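Local coordinates for protein transcriptional regulator, LacI family (PDB 3H5T) that acts as an inositol-dependent transcriptional activator of the inositol phosphate synthase gene and helps regulate cell wall biogenesis by binding palindromic promoter motifs, at residues A[252-263]-A[278-289]. Residues are numbered along the deposited sequence; the frame is centred on the assembly and turned at random.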
ATOM      1  N   ARG A 252      10.470   7.241   9.286  1.00 34.05           N
ATOM      2  CA  ARG A 252      10.565   6.660  10.609  1.00 35.35           C
ATOM      3  C   ARG A 252      10.832   7.816  11.574  1.00 32.85           C
ATOM      4  O   ARG A 252      10.315   7.834  12.687  1.00 32.41           O
ATOM      5  CB  ARG A 252      11.707   5.635  10.649  1.00 37.49           C
ATOM      6  CG  ARG A 252      11.873   4.927  11.981  1.00 44.16           C
ATOM      7  CD  ARG A 252      12.924   3.823  11.885  1.00 49.52           C
ATOM      8  NE  ARG A 252      13.274   3.269  13.190  1.00 53.15           N
ATOM      9  CZ  ARG A 252      13.872   3.958  14.158  1.00 55.67           C
ATOM     10  NH1 ARG A 252      14.191   5.233  13.970  1.00 56.51           N
ATOM     11  NH2 ARG A 252      14.158   3.372  15.314  1.00 57.04           N
ATOM     12  N   GLN A 253      11.618   8.791  11.121  1.00 31.66           N
ATOM     13  CA  GLN A 253      11.960   9.957  11.933  1.00 31.80           C
ATOM     14  C   GLN A 253      10.818  10.961  12.088  1.00 31.37           C
ATOM     15  O   GLN A 253      10.652  11.549  13.152  1.00 34.67           O
ATOM     16  CB  GLN A 253      13.182  10.670  11.350  1.00 33.37           C
ATOM     17  CG  GLN A 253      13.663  11.857  12.177  1.00 36.29           C
ATOM     18  CD  GLN A 253      14.071  11.460  13.594  1.00 39.37           C
ATOM     19  OE1 GLN A 253      14.829  10.499  13.799  1.00 38.40           O
ATOM     20  NE2 GLN A 253      13.577  12.206  14.579  1.00 38.23           N
ATOM     21  N   HIS A 254      10.044  11.172  11.031  1.00 29.54           N
ATOM     22  CA  HIS A 254       8.919  12.099  11.089  1.00 27.81           C
ATOM     23  C   HIS A 254       7.755  11.473  11.851  1.00 27.92           C
ATOM     24  O   HIS A 254       7.023  12.177  12.550  1.00 28.73           O
ATOM     25  CB  HIS A 254       8.451  12.481   9.682  1.00 27.03           C
ATOM     26  CG  HIS A 254       9.320  13.492   9.000  1.00 24.79           C
ATOM     27  ND1 HIS A 254      10.696  13.407   8.985  1.00 25.70           N
ATOM     28  CD2 HIS A 254       9.004  14.583   8.263  1.00 24.61           C
ATOM     29  CE1 HIS A 254      11.191  14.397   8.266  1.00 24.99           C
ATOM     30  NE2 HIS A 254      10.185  15.125   7.815  1.00 26.96           N
ATOM     31  N   ASN A 255       7.578  10.159  11.710  1.00 26.71           N
ATOM     32  CA  ASN A 255       6.497   9.466  12.412  1.00 26.63           C
ATOM     33  C   ASN A 255       6.723   9.602  13.912  1.00 26.39           C
ATOM     34  O   ASN A 255       5.781   9.731  14.686  1.00 26.13           O
ATOM     35  CB  ASN A 255       6.454   7.974  12.054  1.00 25.24           C
ATOM     36  CG  ASN A 255       6.105   7.724  10.603  1.00 24.71           C
ATOM     37  OD1 ASN A 255       5.391   8.515   9.972  1.00 25.10           O
ATOM     38  ND2 ASN A 255       6.591   6.613  10.066  1.00 17.39           N
ATOM     39  N   PHE A 256       7.991   9.557  14.305  1.00 28.50           N
ATOM     40  CA  PHE A 256       8.395   9.684  15.701  1.00 28.92           C
ATOM     41  C   PHE A 256       8.092  11.103  16.194  1.00 28.51           C
ATOM     42  O   PHE A 256       7.398  11.298  17.191  1.00 28.33           O
ATOM     43  CB  PHE A 256       9.895   9.407  15.825  1.00 28.05           C
ATOM     44  CG  PHE A 256      10.439   9.620  17.204  1.00 27.87           C
ATOM     45  CD1 PHE A 256      10.478   8.576  18.119  1.00 28.09           C
ATOM     46  CD2 PHE A 256      10.914  10.872  17.589  1.00 27.06           C
ATOM     47  CE1 PHE A 256      10.983   8.777  19.407  1.00 30.17           C
ATOM     48  CE2 PHE A 256      11.419  11.086  18.868  1.00 27.12           C
ATOM     49  CZ  PHE A 256      11.457  10.040  19.780  1.00 27.65           C
ATOM     50  N   GLU A 257       8.622  12.087  15.480  1.00 28.13           N
ATOM     51  CA  GLU A 257       8.423  13.483  15.826  1.00 29.15           C
ATOM     52  C   GLU A 257       6.945  13.820  15.995  1.00 28.98           C
ATOM     53  O   GLU A 257       6.525  14.265  17.060  1.00 30.96           O
ATOM     54  CB  GLU A 257       9.021  14.383  14.742  1.00 29.97           C
ATOM     55  CG  GLU A 257      10.524  14.240  14.524  1.00 32.89           C
ATOM     56  CD  GLU A 257      11.350  14.725  15.702  1.00 36.78           C
ATOM     57  OE1 GLU A 257      10.882  15.615  16.446  1.00 39.05           O
ATOM     58  OE2 GLU A 257      12.483  14.228  15.874  1.00 38.96           O
ATOM     59  N   VAL A 258       6.152  13.608  14.949  1.00 28.39           N
ATOM     60  CA  VAL A 258       4.731  13.921  15.015  1.00 27.54           C
ATOM     61  C   VAL A 258       4.037  13.219  16.186  1.00 26.90           C
ATOM     62  O   VAL A 258       3.043  13.720  16.714  1.00 26.37           O
ATOM     63  CB  VAL A 258       4.003  13.569  13.686  1.00 27.99           C
ATOM     64  CG1 VAL A 258       3.714  12.077  13.604  1.00 26.44           C
ATOM     65  CG2 VAL A 258       2.718  14.372  13.577  1.00 28.72           C
ATOM     66  N   ALA A 259       4.559  12.068  16.600  1.00 26.17           N
ATOM     67  CA  ALA A 259       3.968  11.339  17.721  1.00 27.06           C
ATOM     68  C   ALA A 259       4.363  12.011  19.038  1.00 28.07           C
ATOM     69  O   ALA A 259       3.556  12.129  19.957  1.00 27.11           O
ATOM     70  CB  ALA A 259       4.430   9.894  17.712  1.00 26.89           C
ATOM     71  N   LYS A 260       5.610  12.458  19.120  1.00 28.81           N
ATOM     72  CA  LYS A 260       6.087  13.127  20.316  1.00 31.41           C
ATOM     73  C   LYS A 260       5.297  14.415  20.539  1.00 31.90           C
ATOM     74  O   LYS A 260       4.800  14.665  21.632  1.00 33.35           O
ATOM     75  CB  LYS A 260       7.581  13.444  20.184  1.00 32.86           C
ATOM     76  CG  LYS A 260       8.120  14.382  21.252  1.00 35.80           C
ATOM     77  CD  LYS A 260       9.578  14.758  20.994  1.00 38.61           C
ATOM     78  CE  LYS A 260      10.483  13.541  21.058  1.00 40.53           C
ATOM     79  NZ  LYS A 260      11.928  13.892  20.925  1.00 43.87           N
ATOM     80  N   GLU A 261       5.161  15.220  19.492  1.00 31.60           N
ATOM     81  CA  GLU A 261       4.448  16.489  19.599  1.00 31.78           C
ATOM     82  C   GLU A 261       3.003  16.355  20.084  1.00 31.63           C
ATOM     83  O   GLU A 261       2.553  17.126  20.926  1.00 33.28           O
ATOM     84  CB  GLU A 261       4.458  17.214  18.251  1.00 32.69           C
ATOM     85  CG  GLU A 261       4.334  18.716  18.387  1.00 33.97           C
ATOM     86  CD  GLU A 261       3.931  19.394  17.106  1.00 34.23           C
ATOM     87  OE1 GLU A 261       4.600  19.178  16.073  1.00 33.59           O
ATOM     88  OE2 GLU A 261       2.939  20.151  17.140  1.00 36.11           O
ATOM     89  N   LEU A 262       2.280  15.382  19.545  1.00 30.56           N
ATOM     90  CA  LEU A 262       0.884  15.161  19.907  1.00 30.07           C
ATOM     91  C   LEU A 262       0.691  14.727  21.361  1.00 31.66           C
ATOM     92  O   LEU A 262      -0.200  15.219  22.055  1.00 29.80           O
ATOM     93  CB  LEU A 262       0.274  14.096  18.989  1.00 27.98           C
ATOM     94  CG  LEU A 262      -1.169  13.692  19.278  1.00 25.52           C
ATOM     95  CD1 LEU A 262      -2.095  14.809  18.861  1.00 23.98           C
ATOM     96  CD2 LEU A 262      -1.509  12.422  18.531  1.00 25.76           C
ATOM     97  N   LEU A 263       1.522  13.791  21.810  1.00 33.42           N
ATOM     98  CA  LEU A 263       1.433  13.267  23.167  1.00 34.73           C
ATOM     99  C   LEU A 263       2.045  14.225  24.175  1.00 35.56           C
ATOM    100  O   LEU A 263       1.691  14.213  25.351  1.00 36.09           O
ATOM    101  CB  LEU A 263       2.133  11.906  23.245  1.00 34.83           C
ATOM    102  CG  LEU A 263       1.539  10.849  22.311  1.00 35.18           C
ATOM    103  CD1 LEU A 263       2.330   9.559  22.422  1.00 33.87           C
ATOM    104  CD2 LEU A 263       0.065  10.634  22.659  1.00 33.95           C
ATOM    105  N   ALA A 278       2.575   2.755   9.946  1.00 22.47           N
ATOM    106  CA  ALA A 278       3.838   3.459  10.137  1.00 22.56           C
ATOM    107  C   ALA A 278       3.731   4.446  11.284  1.00 23.51           C
ATOM    108  O   ALA A 278       4.626   4.526  12.129  1.00 24.06           O
ATOM    109  CB  ALA A 278       4.235   4.189   8.864  1.00 21.11           C
ATOM    110  N   LEU A 279       2.633   5.197  11.305  1.00 23.66           N
ATOM    111  CA  LEU A 279       2.398   6.191  12.346  1.00 23.56           C
ATOM    112  C   LEU A 279       2.283   5.540  13.719  1.00 24.74           C
ATOM    113  O   LEU A 279       2.754   6.090  14.718  1.00 24.98           O
ATOM    114  CB  LEU A 279       1.128   6.991  12.047  1.00 18.96           C
ATOM    115  CG  LEU A 279       1.196   8.043  10.942  1.00 19.54           C
ATOM    116  CD1 LEU A 279      -0.197   8.579  10.698  1.00 18.03           C
ATOM    117  CD2 LEU A 279       2.133   9.175  11.337  1.00 18.20           C
ATOM    118  N   ALA A 280       1.643   4.375  13.766  1.00 24.16           N
ATOM    119  CA  ALA A 280       1.495   3.661  15.027  1.00 25.96           C
ATOM    120  C   ALA A 280       2.880   3.282  15.554  1.00 25.29           C
ATOM    121  O   ALA A 280       3.126   3.353  16.747  1.00 26.67           O
ATOM    122  CB  ALA A 280       0.634   2.402  14.835  1.00 25.26           C
ATOM    123  N   PHE A 281       3.788   2.890  14.665  1.00 25.35           N
ATOM    124  CA  PHE A 281       5.130   2.520  15.098  1.00 27.32           C
ATOM    125  C   PHE A 281       5.937   3.714  15.579  1.00 28.15           C
ATOM    126  O   PHE A 281       6.850   3.563  16.391  1.00 29.87           O
ATOM    127  CB  PHE A 281       5.870   1.775  13.983  1.00 25.40           C
ATOM    128  CG  PHE A 281       5.488   0.332  13.892  1.00 24.80           C
ATOM    129  CD1 PHE A 281       6.052  -0.597  14.749  1.00 25.02           C
ATOM    130  CD2 PHE A 281       4.487  -0.081  13.022  1.00 25.74           C
ATOM    131  CE1 PHE A 281       5.621  -1.920  14.750  1.00 27.11           C
ATOM    132  CE2 PHE A 281       4.046  -1.400  13.012  1.00 26.32           C
ATOM    133  CZ  PHE A 281       4.613  -2.322  13.880  1.00 27.18           C
ATOM    134  N   GLY A 282       5.596   4.897  15.078  1.00 27.40           N
ATOM    135  CA  GLY A 282       6.279   6.098  15.508  1.00 26.63           C
ATOM    136  C   GLY A 282       5.800   6.413  16.914  1.00 26.98           C
ATOM    137  O   GLY A 282       6.515   7.020  17.701  1.00 27.59           O
ATOM    138  N   VAL A 283       4.579   5.985  17.219  1.00 27.11           N
ATOM    139  CA  VAL A 283       3.977   6.191  18.529  1.00 28.22           C
ATOM    140  C   VAL A 283       4.566   5.201  19.529  1.00 31.36           C
ATOM    141  O   VAL A 283       4.677   5.503  20.721  1.00 31.55           O
ATOM    142  CB  VAL A 283       2.445   5.976  18.499  1.00 25.37           C
ATOM    143  CG1 VAL A 283       1.890   6.049  19.902  1.00 24.30           C
ATOM    144  CG2 VAL A 283       1.784   7.017  17.618  1.00 24.53           C
ATOM    145  N   LEU A 284       4.932   4.015  19.044  1.00 32.82           N
ATOM    146  CA  LEU A 284       5.514   2.985  19.906  1.00 33.55           C
ATOM    147  C   LEU A 284       6.975   3.317  20.175  1.00 33.81           C
ATOM    148  O   LEU A 284       7.459   3.171  21.300  1.00 34.13           O
ATOM    149  CB  LEU A 284       5.390   1.606  19.251  1.00 32.59           C
ATOM    150  CG  LEU A 284       3.952   1.091  19.100  1.00 33.57           C
ATOM    151  CD1 LEU A 284       3.910  -0.157  18.219  1.00 33.88           C
ATOM    152  CD2 LEU A 284       3.385   0.807  20.473  1.00 31.74           C
ATOM    153  N   GLU A 285       7.671   3.777  19.142  1.00 33.78           N
ATOM    154  CA  GLU A 285       9.065   4.143  19.288  1.00 35.00           C
ATOM    155  C   GLU A 285       9.146   5.361  20.196  1.00 36.35           C
ATOM    156  O   GLU A 285      10.154   5.565  20.871  1.00 37.43           O
ATOM    157  CB  GLU A 285       9.684   4.463  17.928  1.00 37.92           C
ATOM    158  CG  GLU A 285      11.205   4.576  17.957  1.00 41.82           C
ATOM    159  CD  GLU A 285      11.802   4.827  16.583  1.00 44.81           C
ATOM    160  OE1 GLU A 285      11.398   4.134  15.619  1.00 46.95           O
ATOM    161  OE2 GLU A 285      12.680   5.709  16.469  1.00 45.61           O
ATOM    162  N   TYR A 286       8.087   6.172  20.219  1.00 36.47           N
ATOM    163  CA  TYR A 286       8.081   7.353  21.081  1.00 36.11           C
ATOM    164  C   TYR A 286       7.759   6.978  22.522  1.00 34.92           C
ATOM    165  O   TYR A 286       8.440   7.423  23.440  1.00 35.07           O
ATOM    166  CB  TYR A 286       7.070   8.413  20.631  1.00 34.93           C
ATOM    167  CG  TYR A 286       6.897   9.458  21.707  1.00 33.54           C
ATOM    168  CD1 TYR A 286       7.954  10.298  22.058  1.00 33.89           C
ATOM    169  CD2 TYR A 286       5.731   9.518  22.471  1.00 33.74           C
ATOM    170  CE1 TYR A 286       7.862  11.162  23.148  1.00 31.66           C
ATOM    171  CE2 TYR A 286       5.630  10.383  23.569  1.00 32.29           C
ATOM    172  CZ  TYR A 286       6.702  11.194  23.896  1.00 30.65           C
ATOM    173  OH  TYR A 286       6.624  12.028  24.979  1.00 31.39           O
ATOM    174  N   LEU A 287       6.706   6.192  22.721  1.00 34.39           N
ATOM    175  CA  LEU A 287       6.342   5.762  24.067  1.00 34.43           C
ATOM    176  C   LEU A 287       7.577   5.126  24.709  1.00 36.60           C
ATOM    177  O   LEU A 287       7.902   5.386  25.872  1.00 36.72           O
ATOM    178  CB  LEU A 287       5.211   4.737  24.022  1.00 29.66           C
ATOM    179  CG  LEU A 287       3.797   5.213  23.692  1.00 29.35           C
ATOM    180  CD1 LEU A 287       2.847   4.016  23.722  1.00 26.50           C
ATOM    181  CD2 LEU A 287       3.350   6.270  24.689  1.00 28.16           C
ATOM    182  N   LYS A 288       8.269   4.307  23.922  1.00 37.06           N
ATOM    183  CA  LYS A 288       9.467   3.613  24.370  1.00 38.13           C
ATOM    184  C   LYS A 288      10.595   4.537  24.842  1.00 38.59           C
ATOM    185  O   LYS A 288      11.349   4.188  25.749  1.00 38.24           O
ATOM    186  CB  LYS A 288       9.978   2.713  23.245  1.00 38.17           C
ATOM    187  CG  LYS A 288      11.221   1.920  23.592  1.00 41.05           C
ATOM    188  CD  LYS A 288      11.464   0.816  22.577  1.00 43.16           C
ATOM    189  CE  LYS A 288      12.686  -0.006  22.948  1.00 45.20           C
ATOM    190  NZ  LYS A 288      13.058  -0.973  21.874  1.00 46.80           N
ATOM    191  N   SER A 289      10.710   5.712  24.230  1.00 39.00           N
ATOM    192  CA  SER A 289      11.765   6.655  24.593  1.00 38.44           C
ATOM    193  C   SER A 289      11.509   7.334  25.935  1.00 38.24           C
ATOM    194  O   SER A 289      12.420   7.901  26.533  1.00 37.68           O
ATOM    195  CB  SER A 289      11.939   7.718  23.494  1.00 37.83           C
ATOM    196  OG  SER A 289      10.782   8.528  23.338  1.00 37.93           O
TER
HETATM  197  O   HOH W   1       9.125   5.754  13.851  1.00 40.87           O
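Ala278 starts the contact, its methyl packing against the side-chain amide of Asn255. One residue on, Leu279 brings CD2 to 4.0 Å from Val258 CG1; its side chain also touches Leu195, Ile197 and Cys247 on neighbouring strands. At Gly282 the lack of a side chain lets the backbones come close: its CA is 4.2 Å from Phe256 CA, and the helix axes close to 7.5 Å and cross at -65°. Val283 follows, CG2 lying 3.9 Å from Ala259 CB. Helices 252-265 and 277-289 are the connections of two successive parallel beta-alpha-beta crossovers (244-247 to 271-274, then 271-274 to 299-302) in the Rossmann-like subdomain of a LacI-family effector-binding domain, and both pack on the same face of its sheet. The carboxylate of Glu285 lies over one face of the Arg252 guanidinium, a salt bridge of charge alone whose exact geometry is doubtful; Phe256 turns its ring edge to Glu285 O, CE1 at 3.6 Å. Tyr286 swings its ring, CG anti to the backbone N (chi1 168°), into a hole between Phe256, Ala259, Lys260 and Leu263. Lys260 CA sits over the ring centre in a CH-pi contact, and Leu263 CD1 meets the ring edge at Tyr286 CD2, 3.4 Å away. Ser289 OG borders the Phe256 ring edge while hydrogen-bonding back to Tyr286 O.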